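Local structure of DegV domain-containing protein Cgl2349/cg2579 (Corynebacterium glutamicum, 3EGL) at residues R56-R60 / G61-G65. The protein binds long-chain fatty acids such as palmitate and may play a role in lipid transport or fatty acid metabolism. Sequence-based numbering, arbitrary orientation.
Sequences RQLER and GGDDG
Leu58 and Asp63 meet where helix 47-60 runs out, through both their backbones and their side chains. The amide of Asp63 turns back to the carbonyl of Leu58, with Asp63 N 2.8 Å from Leu58 O. Two residues earlier, Gly61 N keeps the helical i to i-4 bond to Gln57 O at 2.9 Å, whereas the bond from Gly62 N to Glu59 O is weak at 3.3 Å. Gly62 turns the chain with a positive phi of 51°, which carries the next amide back over the helix end; Asp63 also takes a positive phi (58°) as the chain moves on. The two side chains then cross at about a right angle. With CG anti to the carbonyl carbon and beside the backbone N (chi1 -78°), Leu58 brings CD2 to within 3.6 Å of Asp63 OD1, a van der Waals contact between a methyl and a carboxylate oxygen. The tightly packed part is Leu58 with the buried Gly61; Leu58 also rests on Val66 of strand 66-69 and on Phe89 and Ser93. The solvent side is made by Glu59, Gly62 and Asp63, although the Asp63 carboxylate still touches Leu58; there Glu59 OE1 and Asp63 OD2 lie 4.7 Å apart, like charges that solvent probably screens. Beyond the turn, Gly65 joins Arg7 of strand 7-11 by backbone hydrogen bonding, while Asp64 OD2 accepts a hydrogen bond from Met4 N. The paired bonds from Asp63 to Leu58 and from Gly62 to Glu59, with Gly62 as C-prime residue, form a Schellman motif that ends the helix and leads into strand 66-69 of the DegV alpha-beta-alpha sandwich.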
loop_
_atom_site.group_PDB
_atom_site.type_symbol
_atom_site.label_atom_id
_atom_site.label_comp_id
_atom_site.label_asym_id
_atom_site.label_seq_id
_atom_site.Cartn_x
_atom_site.Cartn_y
_atom_site.Cartn_z
ATOM N N ARG A 56 -9.422 -17.464 11.720
ATOM C CA ARG A 56 -10.189 -18.048 10.634
ATOM C C ARG A 56 -9.288 -18.520 9.446
ATOM O O ARG A 56 -9.491 -19.626 8.876
ATOM C CB ARG A 56 -11.387 -17.164 10.269
ATOM C CG ARG A 56 -11.638 -17.122 8.828
ATOM C CD ARG A 56 -13.083 -16.833 8.377
ATOM N NE ARG A 56 -14.026 -16.205 9.309
ATOM C CZ ARG A 56 -15.220 -16.741 9.584
ATOM N NH1 ARG A 56 -15.598 -17.899 9.029
ATOM N NH2 ARG A 56 -16.043 -16.127 10.409
ATOM N N GLN A 57 -8.248 -17.752 9.145
ATOM C CA GLN A 57 -7.293 -18.173 8.111
ATOM C C GLN A 57 -6.397 -19.348 8.561
ATOM O O GLN A 57 -6.072 -20.210 7.749
ATOM C CB GLN A 57 -6.465 -16.991 7.559
ATOM C CG GLN A 57 -7.277 -15.957 6.720
ATOM C CD GLN A 57 -8.332 -16.628 5.856
ATOM O OE1 GLN A 57 -9.502 -16.307 5.955
ATOM N NE2 GLN A 57 -7.930 -17.602 5.051
ATOM N N LEU A 58 -6.028 -19.387 9.842
ATOM C CA LEU A 58 -5.346 -20.519 10.413
ATOM C C LEU A 58 -6.171 -21.777 10.307
ATOM O O LEU A 58 -5.665 -22.800 9.864
ATOM C CB LEU A 58 -4.977 -20.301 11.877
ATOM C CG LEU A 58 -3.754 -19.425 12.112
ATOM C CD1 LEU A 58 -3.694 -19.033 13.584
ATOM C CD2 LEU A 58 -2.435 -20.164 11.677
ATOM N N GLU A 59 -7.438 -21.706 10.694
ATOM C CA GLU A 59 -8.311 -22.862 10.580
ATOM C C GLU A 59 -8.372 -23.352 9.129
ATOM O O GLU A 59 -8.267 -24.550 8.867
ATOM C CB GLU A 59 -9.714 -22.567 11.122
ATOM C CG GLU A 59 -10.644 -23.730 11.053
ATOM C CD GLU A 59 -10.227 -24.920 11.956
ATOM O OE1 GLU A 59 -9.426 -24.737 12.902
ATOM O OE2 GLU A 59 -10.741 -26.043 11.744
ATOM N N ARG A 60 -8.501 -22.424 8.197
ATOM C CA ARG A 60 -8.675 -22.758 6.787
ATOM C C ARG A 60 -7.390 -23.359 6.199
ATOM O O ARG A 60 -7.458 -24.281 5.420
ATOM C CB ARG A 60 -9.127 -21.524 5.993
ATOM C CG ARG A 60 -9.522 -21.796 4.557
ATOM C CD ARG A 60 -10.032 -20.526 3.868
ATOM N NE ARG A 60 -11.286 -20.074 4.458
ATOM C CZ ARG A 60 -11.869 -18.889 4.227
ATOM N NH1 ARG A 60 -13.016 -18.596 4.832
ATOM N NH2 ARG A 60 -11.310 -17.988 3.414
ATOM N N GLY A 61 -6.226 -22.867 6.601
ATOM C CA GLY A 61 -4.969 -23.393 6.077
ATOM C C GLY A 61 -4.387 -24.527 6.894
ATOM O O GLY A 61 -3.188 -24.805 6.809
ATOM N N GLY A 62 -5.223 -25.189 7.699
ATOM C CA GLY A 62 -4.766 -26.233 8.627
ATOM C C GLY A 62 -3.599 -25.826 9.519
ATOM O O GLY A 62 -2.753 -26.652 9.852
ATOM N N ASP A 63 -3.542 -24.553 9.910
ATOM C CA ASP A 63 -2.478 -24.042 10.813
ATOM C C ASP A 63 -1.055 -24.241 10.288
ATOM O O ASP A 63 -0.151 -24.593 11.048
ATOM C CB ASP A 63 -2.607 -24.641 12.228
ATOM C CG ASP A 63 -3.574 -23.834 13.127
ATOM O OD1 ASP A 63 -3.076 -22.956 13.897
ATOM O OD2 ASP A 63 -4.816 -24.066 13.046
ATOM N N ASP A 64 -0.859 -24.029 8.994
ATOM C CA ASP A 64 0.484 -24.047 8.425
ATOM C C ASP A 64 1.047 -22.632 8.220
ATOM O O ASP A 64 2.131 -22.460 7.660
ATOM C CB ASP A 64 0.499 -24.854 7.120
ATOM C CG ASP A 64 0.219 -26.336 7.359
ATOM O OD1 ASP A 64 0.589 -26.857 8.436
ATOM O OD2 ASP A 64 -0.379 -26.979 6.473
ATOM N N GLY A 65 0.322 -21.626 8.698
ATOM C CA GLY A 65 0.916 -20.333 8.834
ATOM C C GLY A 65 0.156 -19.248 8.128
ATOM O O GLY A 65 -0.452 -19.469 7.065
#